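PDB 5FFN: enzyme subtilase SubTY from Bacillus sp. TY145 from Bacillus sp., which probably hydrolyses peptide bonds as a serine endopeptidase of the subtilisin type, a calcium-bound member of the subtilase family. Local coordinates for residues Ile29-Leu34 / Pro96-Trp101; Gly73-Gly78 / Ser237-Gly242; Val135-Ser140 / Val162-Ala167; Gly217-Gln222 / Thr297-Ala302; Ser229-Ser234 / Phe305-Val310. One frame throughout, in Å; residues are numbered along the deposited sequence.

From the N terminus, strand 29-35 opens interaction 1, which closes on strand 99-104 after a loop that contains helix 72-81. That helix starts interaction 2, whose partner, residues 237-242, comes much later, so interactions 1 and 2 cross; they touch where V33 packs on V76. Interaction 3 closes a short beta-alpha-beta loop wholly within the span of interaction 2 and continues the sheet of interaction 1 through strands 29-35 and 134-142. Interaction 4 joins two calcium-binding loops near the surface and also crosses interaction 2. Interaction 5 ties strand 228-231 to the C-terminal segment; it crosses both interaction 2 and interaction 4, and F305 packs against the latter.

Interaction 1 of 5, residues Ile29-Leu34 / Pro96-Trp101; sequences IKVAVL and PQAKLW
With CG anti to the carbonyl carbon in both residues (chi1 -40° in K30, -65° in W101), the side chains of K30 and W101 leave the same face of the sheet and overlap. CB of K30 lies over the indole, 4.0 Å from the centroid of the five-membered ring of W101, a CH-pi contact, while CG of K30 sits 3.7 Å from NE1 of W101. The K30 chain then bends at chi2, so that CD comes 3.9 Å from CB of K99, and its ammonium group continues to a salt bridge with E50. Cut back to alanine, this lysine would no longer cover the indole face, and E50 would probably be left without its charged mate. On the other face, CG2 of V33 meets CD1 of L100 at 3.6 Å; helix 72-81 packs against this side. Four backbone hydrogen bonds link the strands, from K99 N to I29 O, V31 N to K99 O (2.8 Å), W101 N to V31 O and V33 N to W101 O. The second is nearly straight, at 169°, whereas the last is more bent. This alternating ladder joins neighbouring parallel strands in the central sheet of the alpha/beta subtilisin fold.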
# COMPACT_ATOMS: atom_id res chain seq x y z
N ILE A 29 -1.80 15.27 -12.20
CA ILE A 29 -2.40 14.00 -11.79
C ILE A 29 -2.84 14.13 -10.34
O ILE A 29 -2.20 14.86 -9.57
CB ILE A 29 -1.38 12.84 -11.92
CG1 ILE A 29 -0.72 12.84 -13.32
CG2 ILE A 29 -2.03 11.47 -11.59
CD1 ILE A 29 -1.71 12.76 -14.48
N LYS A 30 -3.89 13.40 -9.96
CA LYS A 30 -4.34 13.31 -8.58
C LYS A 30 -4.04 11.89 -8.04
O LYS A 30 -4.28 10.89 -8.75
CB LYS A 30 -5.83 13.55 -8.46
CG LYS A 30 -6.39 14.67 -9.33
CD LYS A 30 -5.70 16.03 -9.08
CE LYS A 30 -6.10 17.06 -10.13
NZ LYS A 30 -5.40 18.37 -9.79
N VAL A 31 -3.53 11.83 -6.82
CA VAL A 31 -3.41 10.53 -6.13
C VAL A 31 -4.34 10.56 -4.92
O VAL A 31 -4.22 11.43 -4.01
CB VAL A 31 -1.98 10.16 -5.74
CG1 VAL A 31 -1.96 8.77 -5.08
CG2 VAL A 31 -1.07 10.17 -6.98
N ALA A 32 -5.29 9.63 -4.93
CA ALA A 32 -6.24 9.47 -3.83
C ALA A 32 -5.68 8.45 -2.83
O ALA A 32 -5.58 7.24 -3.12
CB ALA A 32 -7.62 9.09 -4.32
N VAL A 33 -5.27 8.97 -1.68
CA VAL A 33 -4.72 8.13 -0.60
C VAL A 33 -5.86 7.83 0.36
O VAL A 33 -6.31 8.71 1.15
CB VAL A 33 -3.53 8.78 0.10
CG1 VAL A 33 -3.08 7.96 1.30
CG2 VAL A 33 -2.39 8.98 -0.89
N LEU A 34 -6.33 6.58 0.28
CA LEU A 34 -7.48 6.09 1.07
C LEU A 34 -6.86 5.36 2.27
O LEU A 34 -6.37 4.25 2.15
CB LEU A 34 -8.39 5.18 0.24
CG LEU A 34 -9.50 5.85 -0.56
CD1 LEU A 34 -8.96 6.93 -1.55
CD2 LEU A 34 -10.38 4.79 -1.27
N PRO A 96 6.43 14.60 -6.75
CA PRO A 96 6.22 15.78 -5.89
C PRO A 96 5.31 16.88 -6.46
O PRO A 96 4.80 17.70 -5.70
CB PRO A 96 7.65 16.30 -5.68
CG PRO A 96 8.36 15.86 -6.93
CD PRO A 96 7.84 14.47 -7.16
N GLN A 97 5.06 16.87 -7.77
CA GLN A 97 4.10 17.79 -8.39
C GLN A 97 2.69 17.25 -8.51
O GLN A 97 1.80 17.99 -8.96
CB GLN A 97 4.63 18.34 -9.75
CG GLN A 97 5.66 19.47 -9.56
CD GLN A 97 7.04 18.99 -9.16
OE1 GLN A 97 7.70 18.36 -9.96
NE2 GLN A 97 7.49 19.29 -7.92
N ALA A 98 2.46 15.98 -8.13
CA ALA A 98 1.08 15.44 -8.14
C ALA A 98 0.29 16.10 -7.01
O ALA A 98 0.88 16.61 -6.05
CB ALA A 98 1.07 13.90 -7.98
N LYS A 99 -1.02 16.08 -7.14
CA LYS A 99 -1.91 16.58 -6.09
C LYS A 99 -2.55 15.42 -5.33
O LYS A 99 -2.69 14.33 -5.86
CB LYS A 99 -2.95 17.50 -6.67
CG LYS A 99 -2.38 18.84 -7.15
CD LYS A 99 -1.75 19.69 -6.05
CE LYS A 99 -1.18 20.99 -6.72
NZ LYS A 99 -0.66 21.94 -5.70
N LEU A 100 -2.97 15.72 -4.11
CA LEU A 100 -3.43 14.72 -3.15
C LEU A 100 -4.93 14.84 -2.93
O LEU A 100 -5.48 15.93 -2.74
CB LEU A 100 -2.62 14.84 -1.86
CG LEU A 100 -3.11 14.08 -0.63
CD1 LEU A 100 -2.93 12.56 -0.82
CD2 LEU A 100 -2.39 14.49 0.61
N TRP A 101 -5.62 13.70 -3.00
CA TRP A 101 -6.96 13.60 -2.46
C TRP A 101 -6.85 12.72 -1.20
O TRP A 101 -6.65 11.48 -1.29
CB TRP A 101 -7.96 13.04 -3.45
CG TRP A 101 -8.29 13.85 -4.74
CD1 TRP A 101 -7.77 15.06 -5.11
CD2 TRP A 101 -9.24 13.50 -5.74
NE1 TRP A 101 -8.34 15.48 -6.28
CE2 TRP A 101 -9.25 14.55 -6.69
CE3 TRP A 101 -10.10 12.40 -5.93
CZ2 TRP A 101 -10.04 14.52 -7.82
CZ3 TRP A 101 -10.90 12.38 -7.06
CH2 TRP A 101 -10.88 13.46 -7.99

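Interaction 2 of 5, residues Gly73-Gly78 / Ser237-Gly242; sequences GTHVAG and STWYTG
Residues 73-78 of helix 72-81 meet the end of strand 235-238 with the CA atoms of H75 and T238 only 4.8 Å apart, after which residues 239-242 form a type I beta turn. Two hydroxyls tie the strand to the carbonyls of the helix. OG of S237, anti to its own backbone N (chi1 -171°), donates to H75 O at 2.7 Å, in the carbonyl plane and on a lone pair. OG1 of T238 donates to T74 O, also at 2.7 Å, but from well above the carbonyl plane; the helical N-H of G78 reaches that oxygen from the opposite face, so two donors grip it. G78 passes close to both hydroxyls, its CA 3.2 Å from OG1 of T238, and a CB there would clash with each of them. In the subtilisin fold this helix starts at the presumed catalytic histidine, H72, and the contact joins its first turns to the small antiparallel sheet of strands 235-238 and 244-247. The H75 ring takes CB of S237 squarely over one face, 3.4 Å from the ring centroid, and its NE2 is hydrogen-bonded to N245 O. W239 turns an edge to H75: CZ3 of W239 is 3.9 Å from CB of H75, and the ring planes stand at 83° without either covering the other's face. Beside it, CG2 of T74 packs 3.6 Å from the carbonyl carbon of W239, while the T74 hydroxyl is held by D68 and Y39.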
# COMPACT_ATOMS: atom_id res chain seq x y z
N GLY A 73 -1.27 6.96 7.16
CA GLY A 73 -1.74 7.68 5.98
C GLY A 73 -0.82 8.82 5.58
O GLY A 73 -0.60 9.07 4.39
N THR A 74 -0.28 9.53 6.57
CA THR A 74 0.70 10.60 6.30
C THR A 74 2.00 10.10 5.67
O THR A 74 2.52 10.73 4.72
CB THR A 74 0.99 11.42 7.60
OG1 THR A 74 -0.25 11.95 8.06
CG2 THR A 74 1.99 12.59 7.30
N HIS A 75 2.44 8.95 6.14
CA HIS A 75 3.63 8.27 5.72
C HIS A 75 3.46 7.83 4.24
O HIS A 75 4.29 8.13 3.38
CB HIS A 75 3.92 7.12 6.68
CG HIS A 75 5.28 6.55 6.54
ND1 HIS A 75 5.61 5.65 5.55
CD2 HIS A 75 6.41 6.79 7.23
CE1 HIS A 75 6.89 5.35 5.65
NE2 HIS A 75 7.40 6.02 6.68
N VAL A 76 2.34 7.20 3.96
CA VAL A 76 2.02 6.74 2.62
C VAL A 76 1.96 7.92 1.63
O VAL A 76 2.57 7.89 0.56
CB VAL A 76 0.68 5.91 2.67
CG1 VAL A 76 0.13 5.71 1.31
CG2 VAL A 76 0.91 4.58 3.35
N ALA A 77 1.29 8.99 2.01
CA ALA A 77 1.14 10.12 1.16
C ALA A 77 2.52 10.73 0.83
O ALA A 77 2.76 11.16 -0.32
CB ALA A 77 0.23 11.13 1.81
N GLY A 78 3.41 10.77 1.82
CA GLY A 78 4.75 11.35 1.63
C GLY A 78 5.57 10.57 0.59
O GLY A 78 6.29 11.15 -0.24
N SER A 237 9.52 8.36 5.68
CA SER A 237 8.63 9.29 5.06
C SER A 237 8.11 10.25 6.15
O SER A 237 8.54 10.17 7.32
CB SER A 237 7.46 8.56 4.36
OG SER A 237 6.70 9.42 3.59
N THR A 238 7.19 11.09 5.70
CA THR A 238 6.47 12.09 6.49
C THR A 238 5.61 11.41 7.58
O THR A 238 5.11 10.31 7.38
CB THR A 238 5.60 12.94 5.61
OG1 THR A 238 4.82 12.14 4.70
CG2 THR A 238 6.40 13.95 4.77
N TRP A 239 5.43 12.10 8.71
CA TRP A 239 4.69 11.56 9.86
C TRP A 239 3.71 12.59 10.41
O TRP A 239 3.85 13.80 10.20
CB TRP A 239 5.66 11.10 10.92
CG TRP A 239 5.13 10.13 11.91
CD1 TRP A 239 5.03 10.29 13.27
CD2 TRP A 239 4.65 8.82 11.64
NE1 TRP A 239 4.53 9.15 13.85
CE2 TRP A 239 4.28 8.23 12.86
CE3 TRP A 239 4.52 8.08 10.45
CZ2 TRP A 239 3.77 6.94 12.94
CZ3 TRP A 239 4.06 6.79 10.54
CH2 TRP A 239 3.68 6.23 11.76
N TYR A 240 2.65 12.08 11.04
CA TYR A 240 1.49 12.88 11.36
C TYR A 240 1.77 13.96 12.42
O TYR A 240 1.02 14.92 12.51
CB TYR A 240 0.29 12.01 11.81
CG TYR A 240 0.35 11.50 13.24
CD1 TYR A 240 1.18 10.46 13.61
CD2 TYR A 240 -0.51 12.04 14.21
CE1 TYR A 240 1.20 9.99 14.91
CE2 TYR A 240 -0.51 11.58 15.50
CZ TYR A 240 0.33 10.57 15.86
OH TYR A 240 0.32 10.12 17.17
N THR A 241 2.83 13.78 13.18
CA THR A 241 3.22 14.80 14.16
C THR A 241 4.13 15.90 13.61
O THR A 241 4.49 16.83 14.36
CB THR A 241 3.82 14.17 15.38
OG1 THR A 241 4.87 13.28 15.01
CG2 THR A 241 2.74 13.38 16.14
N GLY A 242 4.47 15.82 12.32
CA GLY A 242 5.25 16.85 11.63
C GLY A 242 6.69 16.48 11.28
O GLY A 242 7.34 17.18 10.47

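Interaction 3 of 5, residues Val135-Ser140 / Val162-Ala167; sequences VVINMS and VLIVAA
The amide N of I137 donates to L163 O at 2.8 Å and 169°, the shortest bond of a five-rung ladder. It belongs to a beta-alpha-beta unit, in which strand 134-142 and strand 163-167 lie side by side in parallel, linked by helix 148-159, in the middle of the subtilisin-like sheet. V165 N to I137 O, M139 N to V165 O and A167 N to M139 O add three more rungs; the bond from L163 N to V135 O is the longest, at 3.2 Å. Side chains alternate between two buried layers. On the layer of I137, M139 and I164, the methyl CE of M139 reaches CG2 of I164 at 3.6 Å, brought there by the bend of the methionine chain at chi3 (-72°). I137 lies alongside I164 and points the same way, and its CG1 also meets CG1 of V162 at 3.7 Å. Helix 114-131 covers I137 and M139 on this side. On the opposite layer CG1 of V136 meets CG2 of V165 at 3.8 Å, facing the same side as N138, which packs on helix 250-267. Near the end of the first strand S140 approaches the probable catalytic triad, touching H72 and D35, and its OG is hydrogen-bonded to S251 O. That same hydroxyl oxygen of S140, OG, accepts from ND2 of N138 at 3.0 Å, close to the plane of the asparagine amide.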
# COMPACT_ATOMS: atom_id res chain seq x y z
N VAL A 135 -6.74 10.12 -12.05
CA VAL A 135 -6.63 9.79 -10.66
C VAL A 135 -6.09 8.37 -10.48
O VAL A 135 -6.52 7.44 -11.16
CB VAL A 135 -8.00 9.89 -9.91
CG1 VAL A 135 -7.83 9.66 -8.40
CG2 VAL A 135 -8.71 11.24 -10.22
N VAL A 136 -5.16 8.25 -9.55
CA VAL A 136 -4.66 6.96 -9.12
C VAL A 136 -5.08 6.80 -7.64
O VAL A 136 -4.81 7.67 -6.82
CB VAL A 136 -3.14 6.92 -9.18
CG1 VAL A 136 -2.60 5.50 -8.76
CG2 VAL A 136 -2.63 7.28 -10.59
N ILE A 137 -5.74 5.69 -7.33
CA ILE A 137 -6.07 5.34 -5.96
C ILE A 137 -4.92 4.53 -5.40
O ILE A 137 -4.47 3.56 -6.03
CB ILE A 137 -7.33 4.50 -5.88
CG1 ILE A 137 -8.55 5.37 -6.18
CG2 ILE A 137 -7.42 3.83 -4.52
CD1 ILE A 137 -9.89 4.59 -6.29
N ASN A 138 -4.48 4.93 -4.22
CA ASN A 138 -3.61 4.15 -3.38
C ASN A 138 -4.34 3.57 -2.20
O ASN A 138 -4.90 4.32 -1.37
CB ASN A 138 -2.48 5.04 -2.87
CG ASN A 138 -1.40 4.28 -2.09
OD1 ASN A 138 -0.29 4.09 -2.61
ND2 ASN A 138 -1.70 3.86 -0.83
N MET A 139 -4.31 2.24 -2.09
CA MET A 139 -4.87 1.54 -0.93
C MET A 139 -3.83 0.65 -0.28
O MET A 139 -3.59 -0.53 -0.65
CB MET A 139 -6.12 0.75 -1.28
CG MET A 139 -7.34 1.62 -1.41
SD MET A 139 -8.86 0.68 -1.63
CE MET A 139 -8.66 0.09 -3.31
N SER A 140 -3.17 1.24 0.70
CA SER A 140 -2.24 0.55 1.58
C SER A 140 -2.99 -0.13 2.73
O SER A 140 -2.78 0.16 3.92
CB SER A 140 -1.18 1.53 2.09
OG SER A 140 -0.31 1.94 1.03
N VAL A 162 -10.17 5.09 -13.45
CA VAL A 162 -9.32 5.35 -12.28
C VAL A 162 -8.39 4.14 -12.08
O VAL A 162 -8.86 2.99 -12.08
CB VAL A 162 -10.17 5.54 -10.98
CG1 VAL A 162 -9.26 5.71 -9.75
CG2 VAL A 162 -11.10 6.76 -11.08
N LEU A 163 -7.09 4.39 -11.98
CA LEU A 163 -6.13 3.31 -11.72
C LEU A 163 -6.18 2.98 -10.22
O LEU A 163 -6.18 3.89 -9.39
CB LEU A 163 -4.71 3.75 -12.07
CG LEU A 163 -3.65 2.66 -11.96
CD1 LEU A 163 -3.92 1.57 -12.99
CD2 LEU A 163 -2.29 3.26 -12.12
N ILE A 164 -6.20 1.70 -9.89
CA ILE A 164 -6.19 1.26 -8.49
C ILE A 164 -4.89 0.49 -8.21
O ILE A 164 -4.61 -0.55 -8.85
CB ILE A 164 -7.44 0.37 -8.12
CG1 ILE A 164 -8.77 1.14 -8.32
CG2 ILE A 164 -7.39 -0.07 -6.68
CD1 ILE A 164 -9.42 0.79 -9.58
N VAL A 165 -4.18 0.98 -7.22
CA VAL A 165 -2.93 0.38 -6.76
C VAL A 165 -3.08 0.01 -5.29
O VAL A 165 -3.52 0.85 -4.48
CB VAL A 165 -1.74 1.36 -6.99
CG1 VAL A 165 -0.45 0.66 -6.59
CG2 VAL A 165 -1.65 1.82 -8.46
N ALA A 166 -2.79 -1.24 -4.92
CA ALA A 166 -3.10 -1.75 -3.60
C ALA A 166 -2.04 -2.74 -3.10
O ALA A 166 -1.36 -3.43 -3.89
CB ALA A 166 -4.49 -2.39 -3.54
N ALA A 167 -1.88 -2.76 -1.78
CA ALA A 167 -0.87 -3.57 -1.15
C ALA A 167 -1.19 -5.07 -1.34
O ALA A 167 -2.34 -5.53 -1.21
CB ALA A 167 -0.79 -3.22 0.36

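Interaction 4 of 5, residues Gly217-Gln222 / Thr297-Ala302; sequences GDYIIQ and TGDDYA. With CA (calcium ion), chain C; CA (calcium ion), chain D.
Hydrogen bonds centre on D299, whose OD2 accepts from G217 N at 2.9 Å and from Y219 N at 3.0 Å. The two donors come from opposite faces of the carboxylate plane, and calcium-bound water 2 donates a third bond to D299 OD2 at 2.6 Å. The contact thus joins two calcium-binding loops of this subtilase, and the D299 carboxylate is second shell to the nearer ion. A further water bridges G217 O and D299 N. Packing is supplied by Y219: CB of D299 lies over one face of its ring, 3.6 Å from the centroid, in a CH-pi contact, and OH of Y219 comes 3.2 Å from CA of G298. D299 holds its CG anti to the backbone N (chi1 173°), which carries the carboxylate past the ring to the amides of the other loop. With an alanine in place of Y219, CB of D299 would probably lose its aromatic cover and a gap would open beside G298. Metal coordination flanks the contact. D218 OD1, I220 O, Q222 OE1 and the water donating to D299 bind one calcium, completed by T215 and D225; NE2 of Q222 also donates a hydrogen bond to D218 OD2. The second calcium takes G298 O and D300 OD2, with D288, I289 and G296 supplying further ligands, while OD1 of D300 closes an Asx turn by accepting from A302 N at 2.9 Å.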
# COMPACT_ATOMS: atom_id res chain seq x y z
N GLY A 217 3.43 -16.84 -14.02
CA GLY A 217 4.31 -17.28 -15.10
C GLY A 217 3.83 -16.84 -16.47
O GLY A 217 4.62 -16.81 -17.45
N ASP A 218 2.56 -16.46 -16.57
CA ASP A 218 1.97 -16.14 -17.86
C ASP A 218 1.99 -14.66 -18.27
O ASP A 218 1.70 -14.32 -19.42
CB ASP A 218 0.57 -16.74 -17.92
CG ASP A 218 -0.37 -16.18 -16.86
OD1 ASP A 218 0.07 -15.42 -15.95
OD2 ASP A 218 -1.55 -16.56 -16.92
N TYR A 219 2.46 -13.78 -17.39
CA TYR A 219 2.39 -12.34 -17.60
C TYR A 219 0.95 -11.86 -17.96
O TYR A 219 0.78 -10.88 -18.68
CB TYR A 219 3.40 -11.89 -18.66
CG TYR A 219 4.84 -11.94 -18.20
CD1 TYR A 219 5.30 -11.10 -17.20
CD2 TYR A 219 5.74 -12.82 -18.78
CE1 TYR A 219 6.62 -11.13 -16.78
CE2 TYR A 219 7.05 -12.85 -18.39
CZ TYR A 219 7.49 -12.02 -17.39
OH TYR A 219 8.82 -12.09 -17.08
N ILE A 220 -0.05 -12.54 -17.39
CA ILE A 220 -1.43 -12.14 -17.48
C ILE A 220 -2.00 -12.16 -16.06
O ILE A 220 -1.90 -13.15 -15.35
CB ILE A 220 -2.26 -13.06 -18.40
CG1 ILE A 220 -1.72 -12.99 -19.83
CG2 ILE A 220 -3.75 -12.63 -18.39
CD1 ILE A 220 -2.23 -14.12 -20.68
N ILE A 221 -2.61 -11.04 -15.67
CA ILE A 221 -3.09 -10.91 -14.29
C ILE A 221 -4.47 -11.59 -14.16
O ILE A 221 -5.45 -11.18 -14.84
CB ILE A 221 -3.18 -9.41 -13.88
CG1 ILE A 221 -1.79 -8.78 -13.81
CG2 ILE A 221 -3.93 -9.26 -12.58
CD1 ILE A 221 -0.84 -9.43 -12.82
N GLN A 222 -4.51 -12.62 -13.31
CA GLN A 222 -5.74 -13.20 -12.76
C GLN A 222 -5.89 -12.77 -11.30
O GLN A 222 -4.99 -12.14 -10.71
CB GLN A 222 -5.75 -14.74 -12.87
CG GLN A 222 -5.79 -15.28 -14.33
CD GLN A 222 -4.43 -15.42 -15.01
OE1 GLN A 222 -3.41 -15.68 -14.37
NE2 GLN A 222 -4.42 -15.25 -16.33
N THR A 297 13.22 -16.51 -12.31
CA THR A 297 13.25 -15.86 -13.61
C THR A 297 11.83 -15.73 -14.17
O THR A 297 11.08 -16.70 -14.18
CB THR A 297 14.13 -16.68 -14.56
OG1 THR A 297 15.45 -16.77 -13.99
CG2 THR A 297 14.18 -16.04 -15.91
N GLY A 298 11.46 -14.55 -14.64
CA GLY A 298 10.16 -14.34 -15.22
C GLY A 298 9.10 -13.95 -14.21
O GLY A 298 9.39 -13.55 -13.07
N ASP A 299 7.86 -14.05 -14.63
CA ASP A 299 6.71 -13.72 -13.79
C ASP A 299 6.61 -14.74 -12.70
O ASP A 299 6.56 -15.95 -12.98
CB ASP A 299 5.49 -13.68 -14.70
CG ASP A 299 4.17 -13.52 -13.97
OD1 ASP A 299 4.16 -12.87 -12.93
OD2 ASP A 299 3.15 -14.04 -14.52
N ASP A 300 6.64 -14.31 -11.44
CA ASP A 300 6.61 -15.26 -10.35
C ASP A 300 5.65 -14.77 -9.26
O ASP A 300 5.22 -13.60 -9.22
CB ASP A 300 8.04 -15.54 -9.81
CG ASP A 300 8.65 -14.35 -9.12
OD1 ASP A 300 8.14 -13.96 -8.07
OD2 ASP A 300 9.72 -13.88 -9.55
N TYR A 301 5.32 -15.68 -8.36
CA TYR A 301 4.30 -15.40 -7.37
C TYR A 301 4.85 -14.67 -6.11
O TYR A 301 4.07 -14.33 -5.22
CB TYR A 301 3.57 -16.69 -6.97
CG TYR A 301 4.45 -17.79 -6.41
CD1 TYR A 301 4.83 -17.78 -5.09
CD2 TYR A 301 4.96 -18.79 -7.24
CE1 TYR A 301 5.70 -18.80 -4.58
CE2 TYR A 301 5.78 -19.81 -6.75
CZ TYR A 301 6.14 -19.81 -5.41
OH TYR A 301 6.97 -20.82 -4.90
N ALA A 302 6.16 -14.37 -6.06
CA ALA A 302 6.70 -13.48 -5.03
C ALA A 302 6.75 -12.01 -5.44
O ALA A 302 6.44 -11.12 -4.66
CB ALA A 302 8.10 -13.91 -4.57
CA CA C . -1.19 -14.85 -14.10
CA CA D . 10.84 -12.88 -11.43
O HOH W 1 7.37 -15.98 -16.81
O HOH W 2 0.74 -13.71 -13.50
O HOH W 3 9.66 -10.78 -11.27

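Interaction 5 of 5, residues Ser229-Ser234 / Phe305-Val310; sequences SAPGAS and FGYPRV
Y307 reaches along strand 228-231 from its CB, which lies 4.0 Å from S229 O. Its CG is anti to the backbone N (chi1 178°), and this carries the ring across to P231. CD1 is the ring atom nearest S229 O, at 3.2 Å, and the carbonyl approaches the ring obliquely. CE1 then meets CD of P231 at 3.8 Å, and CZ lies at a similar distance from that carbon. At the tip, the phenol OH rests 3.4 Å from CG of P231, the proline and tyrosine side chains crossing at about a right angle; the hydroxyl has its polar partner in S13 near the N terminus. The backbone adds one hydrogen bond, from S229 N to G306 O at 2.9 Å, with an N-H...O angle of 146°. Here the C-terminal segment of this subtilisin-like protein runs beside strand 228-231, which pairs in parallel with strand 188-194 in the main sheet, and a backbone bond and the tyrosine join the two segments. G306 adopts a positive phi (136°) at which a CB would jam against the preceding carbonyl oxygen. On the ring itself, CG of R309 lies over the centre of one face, and Y202 meets Y307 in an edge-to-face pair. P308 presses its CD to 3.3 Å from S229 O, while OG of S229 turns to S303 O for its hydrogen bond.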
# COMPACT_ATOMS: atom_id res chain seq x y z
N SER A 229 6.57 -5.22 -7.88
CA SER A 229 7.26 -5.12 -6.62
C SER A 229 7.87 -3.72 -6.49
O SER A 229 8.22 -3.08 -7.51
CB SER A 229 8.38 -6.13 -6.57
OG SER A 229 7.87 -7.44 -6.66
N ALA A 230 7.98 -3.23 -5.24
CA ALA A 230 8.61 -1.92 -4.98
C ALA A 230 9.16 -1.88 -3.54
O ALA A 230 8.80 -2.72 -2.72
CB ALA A 230 7.64 -0.77 -5.23
N PRO A 231 10.05 -0.90 -3.25
CA PRO A 231 10.64 -0.75 -1.92
C PRO A 231 9.57 -0.70 -0.82
O PRO A 231 8.64 0.15 -0.86
CB PRO A 231 11.39 0.60 -1.99
CG PRO A 231 11.80 0.70 -3.43
CD PRO A 231 10.57 0.12 -4.19
N GLY A 232 9.68 -1.63 0.14
CA GLY A 232 8.69 -1.74 1.19
C GLY A 232 9.21 -1.97 2.61
O GLY A 232 8.43 -1.89 3.54
N ALA A 233 10.51 -2.18 2.77
CA ALA A 233 11.11 -2.47 4.09
C ALA A 233 11.99 -1.30 4.51
O ALA A 233 12.83 -0.83 3.73
CB ALA A 233 11.86 -3.78 4.07
N SER A 234 11.73 -0.77 5.70
CA SER A 234 12.46 0.38 6.29
C SER A 234 12.44 1.63 5.44
O SER A 234 13.46 2.12 5.00
CB SER A 234 13.88 -0.02 6.67
OG SER A 234 13.83 -1.12 7.52
N PHE A 305 5.55 -9.36 -12.06
CA PHE A 305 6.19 -9.10 -13.31
C PHE A 305 7.57 -8.51 -13.14
O PHE A 305 8.38 -8.56 -14.07
CB PHE A 305 5.39 -8.12 -14.18
CG PHE A 305 4.06 -8.63 -14.73
CD1 PHE A 305 3.41 -9.75 -14.21
CD2 PHE A 305 3.41 -7.90 -15.73
CE1 PHE A 305 2.15 -10.18 -14.70
CE2 PHE A 305 2.18 -8.33 -16.23
CZ PHE A 305 1.54 -9.44 -15.73
N GLY A 306 7.87 -7.99 -11.96
CA GLY A 306 9.16 -7.40 -11.70
C GLY A 306 9.01 -6.09 -10.97
O GLY A 306 8.01 -5.83 -10.28
N TYR A 307 10.03 -5.27 -11.13
CA TYR A 307 10.17 -4.00 -10.43
C TYR A 307 10.15 -2.80 -11.38
O TYR A 307 11.18 -2.48 -11.99
CB TYR A 307 11.49 -4.06 -9.65
CG TYR A 307 11.89 -2.83 -8.87
CD1 TYR A 307 10.98 -1.80 -8.57
CD2 TYR A 307 13.22 -2.70 -8.37
CE1 TYR A 307 11.35 -0.66 -7.86
CE2 TYR A 307 13.60 -1.59 -7.62
CZ TYR A 307 12.64 -0.56 -7.34
OH TYR A 307 12.97 0.58 -6.65
N PRO A 308 9.00 -2.11 -11.50
CA PRO A 308 8.92 -0.96 -12.42
C PRO A 308 9.65 0.26 -11.83
O PRO A 308 9.48 0.60 -10.63
CB PRO A 308 7.43 -0.69 -12.53
CG PRO A 308 6.89 -1.10 -11.14
CD PRO A 308 7.75 -2.26 -10.71
N ARG A 309 10.44 0.89 -12.66
CA ARG A 309 11.27 2.01 -12.23
C ARG A 309 11.18 3.21 -13.16
O ARG A 309 10.63 3.14 -14.27
CB ARG A 309 12.71 1.50 -12.09
CG ARG A 309 12.86 0.29 -11.20
CD ARG A 309 14.26 -0.31 -11.18
NE ARG A 309 15.17 0.37 -10.24
CZ ARG A 309 16.42 -0.05 -10.03
NH1 ARG A 309 16.90 -1.09 -10.72
NH2 ARG A 309 17.20 0.53 -9.14
N VAL A 310 11.79 4.32 -12.75
CA VAL A 310 11.85 5.53 -13.60
C VAL A 310 12.66 5.25 -14.86
O VAL A 310 12.32 5.69 -15.95
CB VAL A 310 12.45 6.73 -12.78
CG1 VAL A 310 12.69 7.95 -13.67
CG2 VAL A 310 11.51 7.10 -11.66